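Local coordinates for FMN-dependent nitronate monooxygenase (Shewanella oneidensis, PDB 5LSM), which probably uses flavin mononucleotide to oxidise propionate 3-nitronate with molecular oxygen, detoxifying it to 3-oxopropanoate, at residues A50-L55 and A122-E127; A91-E96 and A285-M290; A161-A166 and G184-E189. All coordinates share one frame; numbering follows the deposited sequence.

The three contacts lie in different parts of one TIM-barrel chain that holds flavin mononucleotide. Interaction 1 packs two helices outside the barrel wall; its Leu55 side chain is about 10 Å from that of Asn69, which binds the flavin. Interaction 3 joins helix 158-166 to the loop after strand 181-182, and its Phe186 side chain comes within about 11 Å of the cofactor itself. Interaction 2, away from the annotated sites, ties helices 91-97 and 282-287 together on the far side of the chain's centre from interaction 1, the centres of the two contacts 39 Å apart. In sequence, interaction 3 is nested between the segments of interaction 2, whereas interactions 1 and 2 interleave.

Interaction 1. Residues A50-L55 and A122-E127; sequences ALEAEL and AKFKPE
Phe124 lays one face of its ring over the backbone end of the Leu55 side chain. The CB of Leu55 sits almost exactly above the ring centre, 3.7 Å from the centroid and only 7° off the ring normal, which makes this a CH-pi contact seated squarely on the face. Farther out, the same leucine holds one methyl over the rim of that same face, Leu55 CD1 lying 3.8 Å from Phe124 CD2. Leucine suits the place because its CB meets the flat face while its branch reaches on to apolar neighbours: Leu41, Ile66 and Val68 of the adjacent strands also touch it. Phe124 reaches the helix with CG anti to its own carbonyl carbon, chi1 -64°, which carries the ring across from the end of helix 115-124.

In this TIM-barrel protein, helices 48-59 and 115-124 belong to the outer layer, and the strands just named, 39-42 and 66-71, are neighbours in the parallel sheet beneath. Directly after Phe124 the chain leaves the helix: Lys125 takes a positive phi of 57°, and Pro126 and Glu127 lead on into strand 128-132. The aromatic ring is thus carried by the last residue before the helix gives way to the connection into the strand.

Glu52, one helical turn before Leu55, supplies the outer part of the contact. Its side chain runs at about a right angle to that of Phe124, and its aliphatic CG lies 4.0 Å from Phe124 CE2; a long, flexible residue can lend methylene to a ring here while its carboxylate stays at the exposed surface. The backbone oxygen Glu52 O approaches Phe124 CZ obliquely at 3.9 Å and is hydrogen-bonded to Thr56 OG1. Phe124 O, for its part, accepts a hydrogen bond from Arg59 NH2, a nitrogen that also forms a salt bridge with Glu127 OE2.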
loop_
_atom_site.group_PDB
_atom_site.type_symbol
_atom_site.label_atom_id
_atom_site.label_comp_id
_atom_site.label_asym_id
_atom_site.label_seq_id
_atom_site.Cartn_x
_atom_site.Cartn_y
_atom_site.Cartn_z
ATOM N N ALA A 50 -33.907 -6.813 -12.141
ATOM C CA ALA A 50 -32.800 -7.659 -11.711
ATOM C C ALA A 50 -32.643 -7.604 -10.187
ATOM O O ALA A 50 -32.500 -8.633 -9.541
ATOM C CB ALA A 50 -31.505 -7.244 -12.401
ATOM N N LEU A 51 -32.726 -6.404 -9.621
ATOM C CA LEU A 51 -32.537 -6.200 -8.178
ATOM C C LEU A 51 -33.520 -7.036 -7.375
ATOM O O LEU A 51 -33.121 -7.837 -6.521
ATOM C CB LEU A 51 -32.687 -4.707 -7.814
ATOM C CG LEU A 51 -32.660 -4.339 -6.317
ATOM C CD1 LEU A 51 -31.360 -4.765 -5.645
ATOM C CD2 LEU A 51 -32.904 -2.848 -6.122
ATOM N N GLU A 52 -34.804 -6.859 -7.668
ATOM C CA GLU A 52 -35.876 -7.580 -6.972
ATOM C C GLU A 52 -35.778 -9.110 -7.167
ATOM O O GLU A 52 -36.000 -9.890 -6.235
ATOM C CB GLU A 52 -37.230 -7.069 -7.466
ATOM C CG GLU A 52 -38.397 -7.401 -6.554
ATOM C CD GLU A 52 -39.626 -6.565 -6.867
ATOM O OE1 GLU A 52 -39.540 -5.316 -6.842
ATOM O OE2 GLU A 52 -40.673 -7.162 -7.172
ATOM N N ALA A 53 -35.482 -9.526 -8.395
ATOM C CA ALA A 53 -35.271 -10.942 -8.709
ATOM C C ALA A 53 -34.183 -11.519 -7.807
ATOM O O ALA A 53 -34.366 -12.539 -7.160
ATOM C CB ALA A 53 -34.870 -11.107 -10.181
ATOM N N GLU A 54 -33.048 -10.838 -7.764
ATOM C CA GLU A 54 -31.877 -11.390 -7.132
ATOM C C GLU A 54 -32.056 -11.454 -5.612
ATOM O O GLU A 54 -31.629 -12.415 -4.980
ATOM C CB GLU A 54 -30.634 -10.604 -7.530
ATOM C CG GLU A 54 -29.390 -11.461 -7.559
ATOM C CD GLU A 54 -28.918 -11.805 -8.948
ATOM O OE1 GLU A 54 -28.801 -13.006 -9.232
ATOM O OE2 GLU A 54 -28.556 -10.885 -9.711
ATOM N N LEU A 55 -32.809 -10.512 -5.056
ATOM C CA LEU A 55 -33.115 -10.534 -3.624
ATOM C C LEU A 55 -34.127 -11.608 -3.305
ATOM O O LEU A 55 -34.080 -12.195 -2.222
ATOM C CB LEU A 55 -33.637 -9.170 -3.133
ATOM C CG LEU A 55 -32.545 -8.141 -2.816
ATOM C CD1 LEU A 55 -33.102 -6.732 -2.860
ATOM C CD2 LEU A 55 -31.902 -8.424 -1.463
ATOM N N ALA A 122 -37.215 -1.928 0.507
ATOM C CA ALA A 122 -38.098 -1.825 1.661
ATOM C C ALA A 122 -38.883 -3.118 1.859
ATOM O O ALA A 122 -39.204 -3.469 2.979
ATOM C CB ALA A 122 -39.043 -0.653 1.493
ATOM N N LYS A 123 -39.195 -3.814 0.762
ATOM C CA LYS A 123 -39.899 -5.105 0.826
ATOM C C LYS A 123 -39.064 -6.193 1.518
ATOM O O LYS A 123 -39.603 -7.016 2.250
ATOM C CB LYS A 123 -40.301 -5.571 -0.583
ATOM N N PHE A 124 -37.747 -6.166 1.320
ATOM C CA PHE A 124 -36.872 -7.235 1.813
ATOM C C PHE A 124 -36.205 -6.926 3.152
ATOM O O PHE A 124 -35.950 -7.840 3.928
ATOM C CB PHE A 124 -35.815 -7.589 0.758
ATOM C CG PHE A 124 -36.398 -8.151 -0.501
ATOM C CD1 PHE A 124 -36.822 -9.473 -0.553
ATOM C CD2 PHE A 124 -36.651 -7.331 -1.584
ATOM C CE1 PHE A 124 -37.441 -9.975 -1.682
ATOM C CE2 PHE A 124 -37.232 -7.838 -2.735
ATOM C CZ PHE A 124 -37.637 -9.158 -2.780
ATOM N N LYS A 125 -35.906 -5.654 3.409
ATOM C CA LYS A 125 -35.317 -5.211 4.697
ATOM C C LYS A 125 -34.001 -5.899 5.056
ATOM O O LYS A 125 -33.943 -6.675 6.004
ATOM C CB LYS A 125 -36.313 -5.370 5.838
ATOM C CG LYS A 125 -37.458 -4.371 5.770
ATOM C CD LYS A 125 -38.104 -4.180 7.128
ATOM C CE LYS A 125 -38.610 -5.498 7.693
ATOM N NZ LYS A 125 -39.682 -5.260 8.697
ATOM N N PRO A 126 -32.931 -5.579 4.305
ATOM C CA PRO A 126 -31.610 -6.181 4.442
ATOM C C PRO A 126 -30.989 -5.938 5.795
ATOM O O PRO A 126 -31.020 -4.835 6.294
ATOM C CB PRO A 126 -30.786 -5.466 3.374
ATOM C CG PRO A 126 -31.774 -5.044 2.359
ATOM C CD PRO A 126 -33.000 -4.684 3.137
ATOM N N GLU A 127 -30.313 -6.944 6.312
ATOM C CA GLU A 127 -29.650 -6.832 7.593
ATOM C C GLU A 127 -28.560 -5.774 7.512
ATOM O O GLU A 127 -28.407 -4.937 8.407
ATOM C CB GLU A 127 -29.086 -8.191 8.012
ATOM C CG GLU A 127 -30.169 -9.227 8.355
ATOM C CD GLU A 127 -30.985 -9.690 7.140
ATOM O OE1 GLU A 127 -30.477 -9.633 5.989
ATOM O OE2 GLU A 127 -32.140 -10.125 7.328
#

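Interaction 2. Residues A91-E96 and A285-M290; sequences APYFAE and AEMGPM
Tyr93 and Glu286 mark the nearest approach of the two backbones, yet their CA atoms are still 11.2 Å apart, so long side chains must close the distance. Segment 91-96 is helical throughout, whereas 285-290 holds the last turn of helix 282-287 and departs from helical geometry at Gly288, ahead of a cis peptide bond to Pro289.

Tyrosine is well matched to such a gap, being rigid, long and polar at its end. Its ring stands out from the first turn of helix 91-97 and ends in OH, which donates a hydrogen bond of 2.6 Å to Glu286 OE1. The acceptor uses its anti lone pair, the one directed away from the other carboxylate oxygen, and the carboxylate is turned nearly coplanar with the ring, 12° between the planes. Glu286 begins with CG anti to its carbonyl carbon, chi1 -69°, and then runs extended, which brings OE1 to the ring's edge in the ring plane.

Met287 also comes to this edge in plane, its CG 3.5 Å from Tyr93 OH and 4.0 Å from Tyr93 CE2. The two side chains run alongside each other, pointing opposite ways. Bends at chi2 and chi3 fold the thioether, a pliant shape suited to a methionine that also touches Trp86 and Gln89 of helix 80-89. On the tyrosine side, Phe319 meets the ring edge-to-face and Leu307 of helix 301-313 packs against it.

Glu286 OE2 forms a salt bridge with Arg282 NE, while Glu96 OE1 is paired with Arg282 NH2. One guanidinium thus serves two acids, Glu96 OE1 and Glu286 OE1 being 6.5 Å apart; it probably offsets their mutual repulsion and favours a charged Glu286, a strong acceptor for the hydroxyl of the buried Tyr93.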
loop_
_atom_site.group_PDB
_atom_site.type_symbol
_atom_site.label_atom_id
_atom_site.label_comp_id
_atom_site.label_asym_id
_atom_site.label_seq_id
_atom_site.Cartn_x
_atom_site.Cartn_y
_atom_site.Cartn_z
ATOM N N ALA A 91 -9.457 6.037 -31.421
ATOM C CA ALA A 91 -9.709 5.725 -32.826
ATOM C C ALA A 91 -8.819 4.584 -33.387
ATOM O O ALA A 91 -9.321 3.677 -34.040
ATOM C CB ALA A 91 -9.578 6.986 -33.668
ATOM N N PRO A 92 -7.511 4.600 -33.081
ATOM C CA PRO A 92 -6.623 3.528 -33.533
ATOM C C PRO A 92 -7.066 2.109 -33.160
ATOM O O PRO A 92 -6.925 1.182 -33.972
ATOM C CB PRO A 92 -5.306 3.856 -32.834
ATOM C CG PRO A 92 -5.328 5.334 -32.672
ATOM C CD PRO A 92 -6.763 5.686 -32.417
ATOM N N TYR A 93 -7.576 1.931 -31.943
ATOM C CA TYR A 93 -8.077 0.625 -31.532
ATOM C C TYR A 93 -9.329 0.264 -32.289
ATOM O O TYR A 93 -9.494 -0.877 -32.699
ATOM C CB TYR A 93 -8.346 0.566 -30.032
ATOM C CG TYR A 93 -7.133 0.851 -29.193
ATOM C CD1 TYR A 93 -5.972 0.083 -29.319
ATOM C CD2 TYR A 93 -7.131 1.910 -28.296
ATOM C CE1 TYR A 93 -4.842 0.371 -28.575
ATOM C CE2 TYR A 93 -6.017 2.202 -27.540
ATOM C CZ TYR A 93 -4.872 1.434 -27.681
ATOM O OH TYR A 93 -3.782 1.747 -26.910
ATOM N N PHE A 94 -10.215 1.230 -32.480
ATOM C CA PHE A 94 -11.438 0.975 -33.220
ATOM C C PHE A 94 -11.102 0.495 -34.622
ATOM O O PHE A 94 -11.643 -0.500 -35.093
ATOM C CB PHE A 94 -12.292 2.234 -33.292
ATOM C CG PHE A 94 -12.814 2.676 -31.968
ATOM C CD1 PHE A 94 -13.422 1.773 -31.115
ATOM C CD2 PHE A 94 -12.695 3.989 -31.572
ATOM C CE1 PHE A 94 -13.926 2.184 -29.898
ATOM C CE2 PHE A 94 -13.198 4.409 -30.362
ATOM C CZ PHE A 94 -13.793 3.502 -29.513
ATOM N N ALA A 95 -10.159 1.175 -35.251
ATOM C CA ALA A 95 -9.610 0.734 -36.529
ATOM C C ALA A 95 -9.017 -0.691 -36.465
ATOM O O ALA A 95 -9.338 -1.546 -37.278
ATOM C CB ALA A 95 -8.560 1.730 -37.010
ATOM N N GLU A 96 -8.115 -0.924 -35.523
ATOM C CA GLU A 96 -7.477 -2.233 -35.397
ATOM C C GLU A 96 -8.535 -3.336 -35.332
ATOM O O GLU A 96 -8.534 -4.255 -36.138
ATOM C CB GLU A 96 -6.567 -2.258 -34.167
ATOM C CG GLU A 96 -6.043 -3.637 -33.801
ATOM C CD GLU A 96 -5.035 -3.599 -32.677
ATOM O OE1 GLU A 96 -4.781 -2.493 -32.155
ATOM O OE2 GLU A 96 -4.492 -4.675 -32.324
ATOM N N ALA A 285 -1.252 -0.160 -20.071
ATOM C CA ALA A 285 0.150 0.145 -20.363
ATOM C C ALA A 285 0.311 1.240 -21.437
ATOM O O ALA A 285 1.201 2.081 -21.327
ATOM C CB ALA A 285 0.896 -1.107 -20.765
ATOM N N GLU A 286 -0.578 1.267 -22.432
ATOM C CA GLU A 286 -0.407 2.168 -23.585
ATOM C C GLU A 286 -1.081 3.499 -23.364
ATOM O O GLU A 286 -0.632 4.494 -23.896
ATOM C CB GLU A 286 -0.945 1.535 -24.877
ATOM C CG GLU A 286 -0.118 0.358 -25.355
ATOM C CD GLU A 286 -0.713 -0.322 -26.577
ATOM O OE1 GLU A 286 -1.796 0.097 -27.032
ATOM O OE2 GLU A 286 -0.113 -1.305 -27.067
ATOM N N MET A 287 -2.160 3.510 -22.585
ATOM C CA MET A 287 -2.992 4.700 -22.414
ATOM C C MET A 287 -3.008 5.222 -20.967
ATOM O O MET A 287 -3.582 6.283 -20.689
ATOM C CB MET A 287 -4.432 4.407 -22.882
ATOM C CG MET A 287 -4.558 4.101 -24.376
ATOM S SD MET A 287 -4.178 5.522 -25.433
ATOM C CE MET A 287 -5.545 6.612 -25.016
ATOM N N GLY A 288 -2.327 4.529 -20.063
ATOM C CA GLY A 288 -2.362 4.886 -18.644
ATOM C C GLY A 288 -1.095 4.483 -17.914
ATOM O O GLY A 288 -0.007 4.751 -18.396
ATOM N N PRO A 289 -1.228 3.797 -16.763
ATOM C CA PRO A 289 -2.475 3.301 -16.189
ATOM C C PRO A 289 -3.534 4.385 -15.895
ATOM O O PRO A 289 -4.742 4.131 -16.052
ATOM C CB PRO A 289 -2.001 2.639 -14.899
ATOM N N MET A 290 -3.086 5.568 -15.459
ATOM C CA MET A 290 -3.981 6.702 -15.175
ATOM C C MET A 290 -3.978 7.654 -16.350
ATOM O O MET A 290 -2.943 7.848 -16.988
ATOM C CB MET A 290 -3.522 7.475 -13.922
ATOM C CG MET A 290 -3.761 6.766 -12.590
ATOM S SD MET A 290 -5.471 6.256 -12.285
ATOM C CE MET A 290 -6.261 7.814 -11.883
#

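Interaction 3. Residues A161-A166 and G184-E189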
loop_
_atom_site.group_PDB
_atom_site.type_symbol
_atom_site.label_atom_id
_atom_site.label_comp_id
_atom_site.label_asym_id
_atom_site.label_seq_id
_atom_site.Cartn_x
_atom_site.Cartn_y
_atom_site.Cartn_z
ATOM N N ALA A 161 -13.202 8.256 7.416
ATOM C CA ALA A 161 -13.759 7.437 8.479
ATOM C C ALA A 161 -14.519 8.309 9.510
ATOM O O ALA A 161 -15.581 7.925 10.005
ATOM C CB ALA A 161 -12.658 6.640 9.150
ATOM N N LEU A 162 -13.980 9.488 9.802
ATOM C CA LEU A 162 -14.596 10.383 10.756
ATOM C C LEU A 162 -15.873 10.981 10.179
ATOM O O LEU A 162 -16.830 11.263 10.916
ATOM C CB LEU A 162 -13.628 11.492 11.149
ATOM C CG LEU A 162 -12.478 11.045 12.052
ATOM C CD1 LEU A 162 -11.305 12.009 11.986
ATOM C CD2 LEU A 162 -12.958 10.896 13.480
ATOM N N TRP A 163 -15.879 11.197 8.870
ATOM C CA TRP A 163 -17.063 11.704 8.194
ATOM C C TRP A 163 -18.177 10.671 8.263
ATOM O O TRP A 163 -19.321 11.014 8.502
ATOM C CB TRP A 163 -16.766 12.035 6.736
ATOM C CG TRP A 163 -17.926 12.713 6.040
ATOM C CD1 TRP A 163 -18.237 14.032 6.085
ATOM C CD2 TRP A 163 -18.912 12.098 5.202
ATOM N NE1 TRP A 163 -19.348 14.281 5.330
ATOM C CE2 TRP A 163 -19.780 13.113 4.771
ATOM C CE3 TRP A 163 -19.155 10.790 4.790
ATOM C CZ2 TRP A 163 -20.855 12.869 3.923
ATOM C CZ3 TRP A 163 -20.228 10.544 3.939
ATOM C CH2 TRP A 163 -21.068 11.577 3.525
ATOM N N LEU A 164 -17.827 9.408 8.050
ATOM C CA LEU A 164 -18.794 8.329 8.094
ATOM C C LEU A 164 -19.379 8.099 9.507
ATOM O O LEU A 164 -20.586 7.911 9.668
ATOM C CB LEU A 164 -18.172 7.047 7.560
ATOM C CG LEU A 164 -17.798 7.105 6.087
ATOM C CD1 LEU A 164 -16.964 5.899 5.687
ATOM C CD2 LEU A 164 -19.046 7.186 5.232
ATOM N N GLU A 165 -18.527 8.127 10.521
ATOM C CA GLU A 165 -18.992 8.012 11.890
ATOM C C GLU A 165 -19.973 9.126 12.209
ATOM O O GLU A 165 -21.081 8.879 12.689
ATOM C CB GLU A 165 -17.822 8.078 12.844
ATOM C CG GLU A 165 -18.164 7.673 14.264
ATOM C CD GLU A 165 -16.949 7.699 15.163
ATOM O OE1 GLU A 165 -16.188 8.690 15.087
ATOM O OE2 GLU A 165 -16.737 6.719 15.912
ATOM N N ALA A 166 -19.578 10.344 11.854
ATOM C CA ALA A 166 -20.342 11.556 12.157
ATOM C C ALA A 166 -21.721 11.539 11.504
ATOM O O ALA A 166 -22.656 12.106 12.024
ATOM C CB ALA A 166 -19.559 12.785 11.700
ATOM N N GLY A 184 -12.908 3.598 -3.010
ATOM C CA GLY A 184 -14.169 4.101 -2.517
ATOM C C GLY A 184 -14.033 5.460 -1.854
ATOM O O GLY A 184 -14.875 5.832 -1.027
ATOM N N HIS A 185 -12.996 6.214 -2.243
ATOM C CA HIS A 185 -12.748 7.570 -1.717
ATOM C C HIS A 185 -13.786 8.592 -2.156
ATOM O O HIS A 185 -14.469 8.411 -3.143
ATOM C CB HIS A 185 -11.365 8.066 -2.133
ATOM C CG HIS A 185 -11.236 8.339 -3.594
ATOM N ND1 HIS A 185 -10.809 7.389 -4.491
ATOM C CD2 HIS A 185 -11.497 9.447 -4.322
ATOM C CE1 HIS A 185 -10.763 7.912 -5.700
ATOM N NE2 HIS A 185 -11.210 9.149 -5.633
ATOM N N PHE A 186 -13.930 9.660 -1.389
ATOM C CA PHE A 186 -14.987 10.617 -1.657
ATOM C C PHE A 186 -14.741 11.995 -1.088
ATOM O O PHE A 186 -15.432 12.900 -1.465
ATOM C CB PHE A 186 -16.337 10.087 -1.157
ATOM C CG PHE A 186 -16.359 9.774 0.314
ATOM C CD1 PHE A 186 -16.673 10.763 1.244
ATOM C CD2 PHE A 186 -16.058 8.497 0.770
ATOM C CE1 PHE A 186 -16.670 10.486 2.597
ATOM C CE2 PHE A 186 -16.038 8.216 2.132
ATOM C CZ PHE A 186 -16.351 9.210 3.042
ATOM N N LEU A 187 -13.786 12.162 -0.172
ATOM C CA LEU A 187 -13.416 13.505 0.289
ATOM C C LEU A 187 -12.343 14.169 -0.577
ATOM O O LEU A 187 -12.267 15.391 -0.628
ATOM C CB LEU A 187 -13.005 13.502 1.769
ATOM C CG LEU A 187 -14.133 13.247 2.798
ATOM C CD1 LEU A 187 -13.669 13.531 4.216
ATOM C CD2 LEU A 187 -15.367 14.072 2.506
ATOM N N SER A 188 -11.600 13.395 -1.354
ATOM C CA SER A 188 -10.488 13.963 -2.119
ATOM C C SER A 188 -10.125 13.135 -3.339
ATOM O O SER A 188 -10.135 11.910 -3.291
ATOM C CB SER A 188 -9.263 14.100 -1.215
ATOM O OG SER A 188 -8.101 14.439 -1.955
ATOM N N GLU A 189 -9.732 13.805 -4.413
ATOM C CA GLU A 189 -9.282 13.114 -5.626
ATOM C C GLU A 189 -7.797 12.721 -5.561
ATOM O O GLU A 189 -7.327 11.916 -6.345
ATOM C CB GLU A 189 -9.538 13.988 -6.853
ATOM C CG GLU A 189 -10.980 14.460 -6.972
ATOM C CD GLU A 189 -11.525 14.391 -8.390
ATOM O OE1 GLU A 189 -12.766 14.434 -8.542
ATOM O OE2 GLU A 189 -10.722 14.307 -9.352
#
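With chi1 at -173°, Trp163 sets CG anti to the backbone N and swings its indole out toward Phe186, whose chi1 of 58° puts CG between its backbone N and carbonyl carbon and sends the ring back to the helix. The rings meet obliquely, their planes 55° apart and the phenyl centroid 5.1 Å from that of the six-membered indole ring. Trp163 CE3 comes closest, 3.3 Å from Phe186 CE1. Leu164 CG, the branch point, lies 4.0 Å from Phe186 CZ, and a methyl of Leu187 reaches Trp163 CB. Broad indole and compact leucine seat the phenyl against helix 158-166, which links strands 150-155 and 171-175 of the TIM barrel. Were Trp163 an alanine, the side of the phenyl at CE1 would probably lose its partner, leaving the ring freer to turn and its loop less firmly held.

Hydrogen bonds hold the same loop: Glu160 OE2 accepts from Phe186 N and Leu187 N, and the flavin-binding Gln175 takes Gly184 N on OE1. Because the facing side chains meet by apolar contact alone, the rings fill space without fixing an orientation, and the loop's backbone is probably positioned by these N-H bonds to side-chain oxygens.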